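Local atomic coordinates of glucose-binding protein (Thermus thermophilus HB27, PDB entry 2B3F), a protein that binds glucose or galactose and probably serves as the solute-binding component of a sugar transport system. Residues 7-10 with 11-15; 203-206 with 207-210; 246-249 with 250-254. All coordinates share one frame; numbering follows the deposited sequence.

Interaction 1: residues 7-10 with 11-15; sequences SWWA and GDEGP. With GAL (beta-D-galactopyranose), chain G.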
ATOM      1  N   SER A   7      12.871  -7.465   2.205  1.00 15.32           N
ATOM      2  CA  SER A   7      11.509  -7.092   1.837  1.00 14.66           C
ATOM      3  C   SER A   7      10.524  -7.833   2.746  1.00 14.47           C
ATOM      4  O   SER A   7      10.931  -8.647   3.592  1.00 14.81           O
ATOM      5  CB  SER A   7      11.201  -7.444   0.370  1.00 15.04           C
ATOM      6  OG  SER A   7      10.901  -8.829   0.193  1.00 15.00           O
ATOM      7  N   TRP A   8       9.245  -7.561   2.537  1.00 14.06           N
ATOM      8  CA  TRP A   8       8.200  -8.369   3.181  1.00 13.91           C
ATOM      9  C   TRP A   8       7.397  -9.194   2.200  1.00 14.61           C
ATOM     10  O   TRP A   8       6.250  -9.608   2.484  1.00 14.88           O
ATOM     11  CB  TRP A   8       7.330  -7.514   4.105  1.00 13.77           C
ATOM     12  CG  TRP A   8       6.518  -6.423   3.550  1.00 12.42           C
ATOM     13  CD1 TRP A   8       5.218  -6.481   3.124  1.00 13.41           C
ATOM     14  CD2 TRP A   8       6.890  -5.039   3.490  1.00 13.85           C
ATOM     15  NE1 TRP A   8       4.763  -5.220   2.772  1.00 14.01           N
ATOM     16  CE2 TRP A   8       5.774  -4.319   2.999  1.00 12.77           C
ATOM     17  CE3 TRP A   8       8.061  -4.339   3.799  1.00 13.47           C
ATOM     18  CZ2 TRP A   8       5.809  -2.933   2.802  1.00 13.62           C
ATOM     19  CZ3 TRP A   8       8.091  -2.982   3.601  1.00 14.05           C
ATOM     20  CH2 TRP A   8       6.980  -2.294   3.112  1.00 13.34           C
ATOM     21  N   TRP A   9       8.002  -9.495   1.047  1.00 14.34           N
ATOM     22  CA  TRP A   9       7.286 -10.214   0.035  1.00 14.51           C
ATOM     23  C   TRP A   9       7.449 -11.735   0.193  1.00 15.20           C
ATOM     24  O   TRP A   9       7.964 -12.436  -0.661  1.00 15.03           O
ATOM     25  CB  TRP A   9       7.705  -9.695  -1.341  1.00 14.47           C
ATOM     26  CG  TRP A   9       7.189  -8.324  -1.613  1.00 13.58           C
ATOM     27  CD1 TRP A   9       6.012  -7.759  -1.181  1.00 13.71           C
ATOM     28  CD2 TRP A   9       7.845  -7.328  -2.402  1.00 13.66           C
ATOM     29  NE1 TRP A   9       5.908  -6.469  -1.656  1.00 13.98           N
ATOM     30  CE2 TRP A   9       7.016  -6.187  -2.414  1.00 13.91           C
ATOM     31  CE3 TRP A   9       9.052  -7.297  -3.103  1.00 15.32           C
ATOM     32  CZ2 TRP A   9       7.352  -5.032  -3.112  1.00 15.04           C
ATOM     33  CZ3 TRP A   9       9.406  -6.127  -3.770  1.00 13.94           C
ATOM     34  CH2 TRP A   9       8.548  -5.030  -3.792  1.00 14.47           C
ATOM     35  N   ALA A  10       6.979 -12.222   1.334  1.00 15.67           N
ATOM     36  CA  ALA A  10       7.050 -13.631   1.679  1.00 15.87           C
ATOM     37  C   ALA A  10       5.824 -14.375   1.183  1.00 15.99           C
ATOM     38  O   ALA A  10       4.769 -13.790   0.903  1.00 15.29           O
ATOM     39  CB  ALA A  10       7.153 -13.754   3.183  1.00 16.63           C
ATOM     40  N   GLY A  11       5.954 -15.702   1.104  1.00 16.91           N
ATOM     41  CA  GLY A  11       4.839 -16.541   0.795  1.00 17.16           C
ATOM     42  C   GLY A  11       4.230 -16.181  -0.529  1.00 17.42           C
ATOM     43  O   GLY A  11       4.956 -16.014  -1.534  1.00 18.31           O
ATOM     44  N   ASP A  12       2.909 -16.006  -0.533  1.00 16.46           N
ATOM     45  CA  ASP A  12       2.209 -15.779  -1.772  1.00 16.61           C
ATOM     46  C   ASP A  12       2.378 -14.341  -2.266  1.00 16.21           C
ATOM     47  O   ASP A  12       1.885 -14.016  -3.331  1.00 15.89           O
ATOM     48  CB  ASP A  12       0.729 -16.180  -1.699  1.00 16.77           C
ATOM     49  CG  ASP A  12      -0.054 -15.411  -0.653  1.00 18.97           C
ATOM     50  OD1 ASP A  12       0.071 -14.162  -0.561  1.00 18.76           O
ATOM     51  OD2 ASP A  12      -0.853 -16.081   0.081  1.00 19.29           O
ATOM     52  N   GLU A  13       3.052 -13.499  -1.487  1.00 15.85           N
ATOM     53  CA  GLU A  13       3.448 -12.181  -2.003  1.00 16.11           C
ATOM     54  C   GLU A  13       4.712 -12.232  -2.847  1.00 16.77           C
ATOM     55  O   GLU A  13       5.063 -11.221  -3.495  1.00 17.02           O
ATOM     56  CB  GLU A  13       3.608 -11.183  -0.856  1.00 15.88           C
ATOM     57  CG  GLU A  13       2.301 -10.931  -0.077  1.00 16.25           C
ATOM     58  CD  GLU A  13       2.188  -9.527   0.460  1.00 16.99           C
ATOM     59  OE1 GLU A  13       1.852  -9.351   1.662  1.00 15.09           O
ATOM     60  OE2 GLU A  13       2.407  -8.583  -0.340  1.00 15.99           O
ATOM     61  N   GLY A  14       5.414 -13.363  -2.830  1.00 16.49           N
ATOM     62  CA  GLY A  14       6.721 -13.483  -3.467  1.00 17.27           C
ATOM     63  C   GLY A  14       6.835 -13.636  -4.983  1.00 17.53           C
ATOM     64  O   GLY A  14       7.917 -13.377  -5.504  1.00 17.15           O
ATOM     65  N   PRO A  15       5.787 -14.148  -5.679  1.00 18.10           N
ATOM     66  CA  PRO A  15       5.974 -14.399  -7.135  1.00 18.04           C
ATOM     67  C   PRO A  15       6.627 -13.274  -7.942  1.00 18.15           C
ATOM     68  O   PRO A  15       7.571 -13.528  -8.700  1.00 18.73           O
ATOM     69  CB  PRO A  15       4.556 -14.667  -7.625  1.00 18.54           C
ATOM     70  CG  PRO A  15       3.912 -15.363  -6.440  1.00 18.72           C
ATOM     71  CD  PRO A  15       4.455 -14.628  -5.235  1.00 18.10           C
TER
HETATM   72  C1  GAL G3310       2.163  -2.784   1.233  1.00 11.43           C
HETATM   73  C2  GAL G3310       3.231  -2.998   0.152  1.00 12.31           C
HETATM   74  C3  GAL G3310       2.779  -3.995  -0.905  1.00 11.16           C
HETATM   75  C4  GAL G3310       2.285  -5.294  -0.264  1.00 12.13           C
HETATM   76  C5  GAL G3310       1.297  -4.939   0.874  1.00 12.53           C
HETATM   77  C6  GAL G3310       0.727  -6.151   1.628  1.00 11.86           C
HETATM   78  O1  GAL G3310       2.616  -1.921   2.232  1.00 13.35           O
HETATM   79  O2  GAL G3310       3.571  -1.727  -0.427  1.00 11.86           O
HETATM   80  O3  GAL G3310       3.850  -4.283  -1.793  1.00 13.91           O
HETATM   81  O4  GAL G3310       3.412  -5.993   0.194  1.00 16.88           O
HETATM   82  O5  GAL G3310       1.872  -4.061   1.812  1.00 11.75           O
HETATM   83  O6  GAL G3310       1.705  -6.731   2.439  1.00 12.59           O
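Ala10 O receives the backbone N of Glu13 at 3.0 Å, closing a short 3-10 turn between the first strand of this periplasmic binding protein and helix 15-27. The loop is a sugar-binding one: Trp8, Trp9 and Glu13 all reach the bound galactose. Two smaller turns prepare it. Ser7 OG accepts the N-H of Trp9 in an ST turn, and Trp9 is the centre of an inverse gamma turn. Gly11 suits its place because its phi is positive (58°) and a side chain would press on the carbonyl carbon of Ala10.

Trp9 and Glu13 then cross at about a right angle, the indole and carboxylate planes 49° apart, with Trp9 CD1 3.8 Å from Glu13 OE2. Glu13 starts beside its own backbone N and bends at its second torsion, bringing both oxygens to the sugar: OE1 accepts from O6 at 2.7 Å and OE2 from O4 at 2.8 Å. OE1 also takes the indole N-H of Trp224, so a carboxylate, with two acceptors, fits a place where it must answer several donors.

The tryptophans offer one N-H each from a broad apolar ring. Trp8 holds CG between its backbone N and carbonyl carbon (chi1 63°), which presents the ring edge to galactose C1, and NE1 gives a straight but long 3.3 Å bond to the ring oxygen O5. Trp9 also comes edge-on, its NE1 donating to O3 at 3.0 Å, with a weaker branch to O4.

Interaction 2: residues 203-206 with 207-210; sequences RAWE and VFGR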
ATOM      1  N   ARG A 203     -15.733  13.119  11.911  1.00 22.45           N
ATOM      2  CA  ARG A 203     -16.734  12.387  11.142  1.00 22.88           C
ATOM      3  C   ARG A 203     -16.200  11.116  10.429  1.00 22.24           C
ATOM      4  O   ARG A 203     -16.936  10.142  10.229  1.00 21.56           O
ATOM      5  CB  ARG A 203     -17.393  13.322  10.113  1.00 23.31           C
ATOM      6  CG  ARG A 203     -18.601  12.693   9.467  1.00 25.31           C
ATOM      7  CD  ARG A 203     -19.376  13.611   8.528  1.00 28.89           C
ATOM      8  NE  ARG A 203     -20.062  12.748   7.564  1.00 34.28           N
ATOM      9  CZ  ARG A 203     -19.855  12.726   6.244  1.00 35.57           C
ATOM     10  NH1 ARG A 203     -19.019  13.577   5.641  1.00 37.07           N
ATOM     11  NH2 ARG A 203     -20.526  11.844   5.509  1.00 38.12           N
ATOM     12  N   ALA A 204     -14.921  11.127  10.039  1.00 21.04           N
ATOM     13  CA  ALA A 204     -14.321   9.957   9.427  1.00 20.89           C
ATOM     14  C   ALA A 204     -14.481   8.755  10.349  1.00 20.20           C
ATOM     15  O   ALA A 204     -14.784   7.657   9.905  1.00 19.60           O
ATOM     16  CB  ALA A 204     -12.845  10.224   9.121  1.00 21.06           C
ATOM     17  N   TRP A 205     -14.280   8.973  11.642  1.00 20.12           N
ATOM     18  CA  TRP A 205     -14.389   7.894  12.615  1.00 20.67           C
ATOM     19  C   TRP A 205     -15.837   7.451  12.845  1.00 21.02           C
ATOM     20  O   TRP A 205     -16.083   6.269  13.080  1.00 20.36           O
ATOM     21  CB  TRP A 205     -13.743   8.297  13.938  1.00 19.91           C
ATOM     22  CG  TRP A 205     -12.259   8.532  13.857  1.00 19.53           C
ATOM     23  CD1 TRP A 205     -11.614   9.732  13.757  1.00 19.81           C
ATOM     24  CD2 TRP A 205     -11.234   7.538  13.930  1.00 18.43           C
ATOM     25  NE1 TRP A 205     -10.258   9.546  13.734  1.00 19.77           N
ATOM     26  CE2 TRP A 205      -9.989   8.210  13.840  1.00 19.06           C
ATOM     27  CE3 TRP A 205     -11.242   6.154  14.052  1.00 19.75           C
ATOM     28  CZ2 TRP A 205      -8.774   7.537  13.863  1.00 19.32           C
ATOM     29  CZ3 TRP A 205     -10.034   5.479  14.066  1.00 20.02           C
ATOM     30  CH2 TRP A 205      -8.811   6.175  13.974  1.00 18.76           C
ATOM     31  N   GLU A 206     -16.785   8.389  12.770  1.00 22.21           N
ATOM     32  CA  GLU A 206     -18.219   8.056  12.858  1.00 22.13           C
ATOM     33  C   GLU A 206     -18.634   7.125  11.735  1.00 21.80           C
ATOM     34  O   GLU A 206     -19.268   6.085  11.977  1.00 22.34           O
ATOM     35  CB  GLU A 206     -19.086   9.324  12.782  1.00 23.41           C
ATOM     36  CG  GLU A 206     -20.576   9.176  13.174  1.00 25.60           C
ATOM     37  CD  GLU A 206     -21.536   8.495  12.140  1.00 32.77           C
ATOM     38  OE1 GLU A 206     -21.430   8.719  10.896  1.00 35.17           O
ATOM     39  OE2 GLU A 206     -22.448   7.750  12.616  1.00 35.22           O
ATOM     40  N   VAL A 207     -18.290   7.498  10.503  1.00 20.97           N
ATOM     41  CA  VAL A 207     -18.638   6.667   9.371  1.00 20.65           C
ATOM     42  C   VAL A 207     -17.894   5.331   9.499  1.00 19.99           C
ATOM     43  O   VAL A 207     -18.467   4.278   9.312  1.00 20.23           O
ATOM     44  CB  VAL A 207     -18.337   7.350   8.025  1.00 20.38           C
ATOM     45  CG1 VAL A 207     -18.639   6.396   6.861  1.00 20.64           C
ATOM     46  CG2 VAL A 207     -19.131   8.666   7.904  1.00 21.18           C
ATOM     47  N   PHE A 208     -16.612   5.385   9.847  1.00 19.47           N
ATOM     48  CA  PHE A 208     -15.795   4.164  10.011  1.00 19.19           C
ATOM     49  C   PHE A 208     -16.422   3.154  10.993  1.00 19.21           C
ATOM     50  O   PHE A 208     -16.493   1.956  10.715  1.00 18.71           O
ATOM     51  CB  PHE A 208     -14.382   4.564  10.458  1.00 18.33           C
ATOM     52  CG  PHE A 208     -13.452   3.407  10.661  1.00 18.04           C
ATOM     53  CD1 PHE A 208     -13.069   2.617   9.595  1.00 17.29           C
ATOM     54  CD2 PHE A 208     -12.926   3.133  11.912  1.00 18.15           C
ATOM     55  CE1 PHE A 208     -12.206   1.551   9.782  1.00 16.86           C
ATOM     56  CE2 PHE A 208     -12.062   2.076  12.103  1.00 17.91           C
ATOM     57  CZ  PHE A 208     -11.701   1.277  11.038  1.00 17.73           C
ATOM     58  N   GLY A 209     -16.889   3.646  12.133  1.00 19.85           N
ATOM     59  CA  GLY A 209     -17.536   2.761  13.127  1.00 20.84           C
ATOM     60  C   GLY A 209     -18.770   2.035  12.610  1.00 21.14           C
ATOM     61  O   GLY A 209     -18.997   0.860  12.919  1.00 21.71           O
ATOM     62  N   ARG A 210     -19.574   2.724  11.812  1.00 21.85           N
ATOM     63  CA  ARG A 210     -20.738   2.091  11.210  1.00 22.46           C
ATOM     64  C   ARG A 210     -20.299   0.995  10.254  1.00 22.28           C
ATOM     65  O   ARG A 210     -20.862  -0.098  10.231  1.00 22.39           O
ATOM     66  CB  ARG A 210     -21.593   3.106  10.472  1.00 23.50           C
ATOM     67  CG  ARG A 210     -22.211   4.155  11.362  1.00 24.54           C
ATOM     68  CD  ARG A 210     -23.080   5.045  10.501  1.00 26.66           C
ATOM     69  NE  ARG A 210     -23.886   6.003  11.248  1.00 30.13           N
ATOM     70  CZ  ARG A 210     -25.090   5.737  11.756  1.00 33.34           C
ATOM     71  NH1 ARG A 210     -25.666   4.541  11.613  1.00 34.91           N
ATOM     72  NH2 ARG A 210     -25.733   6.689  12.407  1.00 34.15           N
TER
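Glu206 and Arg210, one helical turn apart on helix 199-212, send their side chains obliquely across each other, carboxylate and guanidinium planes 64° apart. Glu206 leaves with CG anti to its backbone N (chi1 -167°) and then bends, while Arg210 stays extended from CG to NE. This brings Glu206 OE2 to 2.6 Å from Arg210 NE, a short salt bridge whose hydrogen bond is noticeably bent. It uses the syn lone pair of the oxygen, which lies near the guanidinium edge though tilted somewhat from its plane. Long, charged chains of opposite sign suit the outer side of a helix at this spacing. With an alanine here, the guanidinium of Arg210 would probably be left without its acidic mate on this helix and be freer to turn.

Trp205 and Phe208 make the other pairing. Their side chains lie side by side and point the same way, and the rings meet obliquely through Trp205 CE3 and Phe208 CD2, 4.1 Å apart; large apolar rings fit this buried side. Val207 adds its CG2 branch, 4.2 Å from Arg203 NE. Beneath them the backbone keeps alpha-helical bonds, Val207 N to Arg203 O at 3.0 Å being almost straight and the last, Arg210 N to Glu206 O, weak.

The arrangement is that of an amphipathic helix, far from the sugar. Trp205 and Phe208 both meet the ring of Trp173 on helix 166-190, Val207 packs on Val176 and Val180 of that helix, and Trp205 also reaches helices 354-370 and 373-387.

Interaction 3: residues 246-249 with 250-254; sequences AGYM and TTTLK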
ATOM      1  N   ALA A 246      -5.513  -8.109  -6.197  1.00 16.38           N
ATOM      2  CA  ALA A 246      -5.686  -8.580  -7.565  1.00 16.56           C
ATOM      3  C   ALA A 246      -4.576  -9.570  -7.933  1.00 17.36           C
ATOM      4  O   ALA A 246      -4.855 -10.614  -8.528  1.00 18.27           O
ATOM      5  CB  ALA A 246      -5.748  -7.410  -8.555  1.00 16.75           C
ATOM      6  N   GLY A 247      -3.330  -9.276  -7.559  1.00 16.85           N
ATOM      7  CA  GLY A 247      -2.218 -10.192  -7.786  1.00 16.50           C
ATOM      8  C   GLY A 247      -2.456 -11.525  -7.112  1.00 16.59           C
ATOM      9  O   GLY A 247      -2.237 -12.569  -7.697  1.00 16.85           O
ATOM     10  N   TYR A 248      -2.925 -11.490  -5.867  1.00 16.44           N
ATOM     11  CA  TYR A 248      -3.213 -12.746  -5.142  1.00 16.33           C
ATOM     12  C   TYR A 248      -4.268 -13.570  -5.871  1.00 16.28           C
ATOM     13  O   TYR A 248      -4.070 -14.751  -6.152  1.00 17.07           O
ATOM     14  CB  TYR A 248      -3.662 -12.411  -3.726  1.00 16.08           C
ATOM     15  CG  TYR A 248      -4.155 -13.573  -2.910  1.00 15.89           C
ATOM     16  CD1 TYR A 248      -3.316 -14.615  -2.560  1.00 16.39           C
ATOM     17  CD2 TYR A 248      -5.465 -13.599  -2.457  1.00 15.46           C
ATOM     18  CE1 TYR A 248      -3.800 -15.707  -1.777  1.00 16.38           C
ATOM     19  CE2 TYR A 248      -5.934 -14.673  -1.685  1.00 15.56           C
ATOM     20  CZ  TYR A 248      -5.103 -15.690  -1.348  1.00 16.15           C
ATOM     21  OH  TYR A 248      -5.590 -16.751  -0.582  1.00 17.30           O
ATOM     22  N   MET A 249      -5.375 -12.929  -6.195  1.00 16.43           N
ATOM     23  CA  MET A 249      -6.484 -13.627  -6.826  1.00 17.51           C
ATOM     24  C   MET A 249      -6.135 -14.206  -8.218  1.00 18.48           C
ATOM     25  O   MET A 249      -6.685 -15.237  -8.614  1.00 18.98           O
ATOM     26  CB  MET A 249      -7.711 -12.706  -6.880  1.00 17.40           C
ATOM     27  CG  MET A 249      -8.370 -12.523  -5.522  1.00 18.20           C
ATOM     28  SD  MET A 249      -9.950 -11.691  -5.552  1.00 19.13           S
ATOM     29  CE  MET A 249      -9.402  -9.987  -5.697  1.00 19.31           C
ATOM     30  N   THR A 250      -5.252 -13.543  -8.966  1.00 17.99           N
ATOM     31  CA  THR A 250      -4.883 -14.027 -10.299  1.00 18.51           C
ATOM     32  C   THR A 250      -3.672 -14.920 -10.245  1.00 18.44           C
ATOM     33  O   THR A 250      -3.739 -16.054 -10.692  1.00 20.42           O
ATOM     34  CB  THR A 250      -4.623 -12.868 -11.306  1.00 18.85           C
ATOM     35  OG1 THR A 250      -3.598 -12.000 -10.789  1.00 19.98           O
ATOM     36  CG2 THR A 250      -5.883 -12.069 -11.563  1.00 18.47           C
ATOM     37  N   THR A 251      -2.565 -14.438  -9.690  1.00 17.43           N
ATOM     38  CA  THR A 251      -1.331 -15.215  -9.666  1.00 17.98           C
ATOM     39  C   THR A 251      -1.433 -16.473  -8.807  1.00 18.39           C
ATOM     40  O   THR A 251      -0.964 -17.537  -9.202  1.00 18.67           O
ATOM     41  CB  THR A 251      -0.139 -14.322  -9.227  1.00 17.67           C
ATOM     42  OG1 THR A 251       0.011 -13.264 -10.186  1.00 18.66           O
ATOM     43  CG2 THR A 251       1.173 -15.079  -9.124  1.00 17.90           C
ATOM     44  N   THR A 252      -2.022 -16.342  -7.628  1.00 18.25           N
ATOM     45  CA  THR A 252      -2.071 -17.465  -6.691  1.00 18.44           C
ATOM     46  C   THR A 252      -3.352 -18.299  -6.893  1.00 18.39           C
ATOM     47  O   THR A 252      -3.284 -19.518  -7.015  1.00 19.07           O
ATOM     48  CB  THR A 252      -1.906 -16.964  -5.221  1.00 18.24           C
ATOM     49  OG1 THR A 252      -0.574 -16.451  -5.032  1.00 18.59           O
ATOM     50  CG2 THR A 252      -2.120 -18.105  -4.219  1.00 18.26           C
ATOM     51  N   LEU A 253      -4.505 -17.648  -6.927  1.00 19.03           N
ATOM     52  CA  LEU A 253      -5.783 -18.372  -7.003  1.00 19.82           C
ATOM     53  C   LEU A 253      -6.275 -18.652  -8.422  1.00 20.72           C
ATOM     54  O   LEU A 253      -7.239 -19.406  -8.584  1.00 22.04           O
ATOM     55  CB  LEU A 253      -6.877 -17.640  -6.233  1.00 18.93           C
ATOM     56  CG  LEU A 253      -6.644 -17.409  -4.736  1.00 19.26           C
ATOM     57  CD1 LEU A 253      -7.865 -16.757  -4.135  1.00 19.25           C
ATOM     58  CD2 LEU A 253      -6.291 -18.674  -3.989  1.00 18.88           C
ATOM     59  N   LYS A 254      -5.651 -18.036  -9.426  1.00 21.31           N
ATOM     60  CA  LYS A 254      -5.972 -18.286 -10.844  1.00 21.84           C
ATOM     61  C   LYS A 254      -7.411 -17.900 -11.228  1.00 22.59           C
ATOM     62  O   LYS A 254      -8.001 -18.481 -12.147  1.00 23.33           O
ATOM     63  CB  LYS A 254      -5.691 -19.745 -11.209  1.00 22.61           C
ATOM     64  CG  LYS A 254      -4.324 -20.249 -10.845  1.00 24.13           C
ATOM     65  CD  LYS A 254      -3.223 -19.347 -11.329  1.00 24.87           C
ATOM     66  CE  LYS A 254      -1.851 -19.956 -11.170  1.00 27.39           C
ATOM     67  NZ  LYS A 254      -1.683 -20.661  -9.890  1.00 33.18           N
TER
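Tyr248 packs forward along its own helix, toward its C-terminal end, onto Thr252 and Leu253, where the last turn of helix 244-252 widens to a pi-type turn. Its CB heads away from those two residues, but with CG anti to the backbone N (chi1 173°) the ring returns alongside them. CD1 comes 3.8 Å from Thr252 CB, and CE1 next to it lies the same distance from Thr252 CG2. On the far edge CE2 meets Leu253 CD1, also at 3.8 Å. Leu253 CG sits over one face of the ring, 4.1 Å above its plane and displaced toward the rim, and its CD2 branch is near the hydroxyl. At the tip, OH is hydrogen-bonded to Asp229, so the phenol combines an apolar flank with a satisfied polar end.

The widened turn also shows in the backbone: Tyr248 O accepts both Thr252 N and Leu253 N, each at 3.0 Å, the first an alpha-type and the second a pi-type bond. Two of the threonines turn their hydroxyls to backbone carbonyls: Thr250 OG1 lies 2.9 Å from Ala246 O, and Thr251 OG1 bonds to Leu311 O. Lys254 is the first residue to leave helical backbone angles, with positive phi; its NZ turns back in weak bonds to Thr251 O and Thr252 O, where a positive charge would probably be favoured by the carbonyls of the helix end.

Tyr248 and Met249 pack on helix 224-233 through Val228, and Met249, with Ala246, also touches Trp125 of strand 123-126.

Interactions 1 and 3 are neighbours, their centres 13 Å apart, and they touch: Asp12 OD2 lies 3.5 Å from Tyr248 CE1, and Pro15 CB 3.7 Å from Thr251 CG2. The sugar-binding loop thus rests against the C-terminal part of helix 244-252, whose first residue, Trp244, lines the pocket, while the Tyr248 side chain stays about 9 Å from the sugar. Helix 224-233 joins them further, since Gln225 bonds to Asp12 and touches Tyr248. Interaction 2 is remote, its centre 33 Å from that of interaction 1 and 31 Å from that of interaction 3, with nearest atoms about 20 Å away in both cases; it belongs to helical packing away from the pocket.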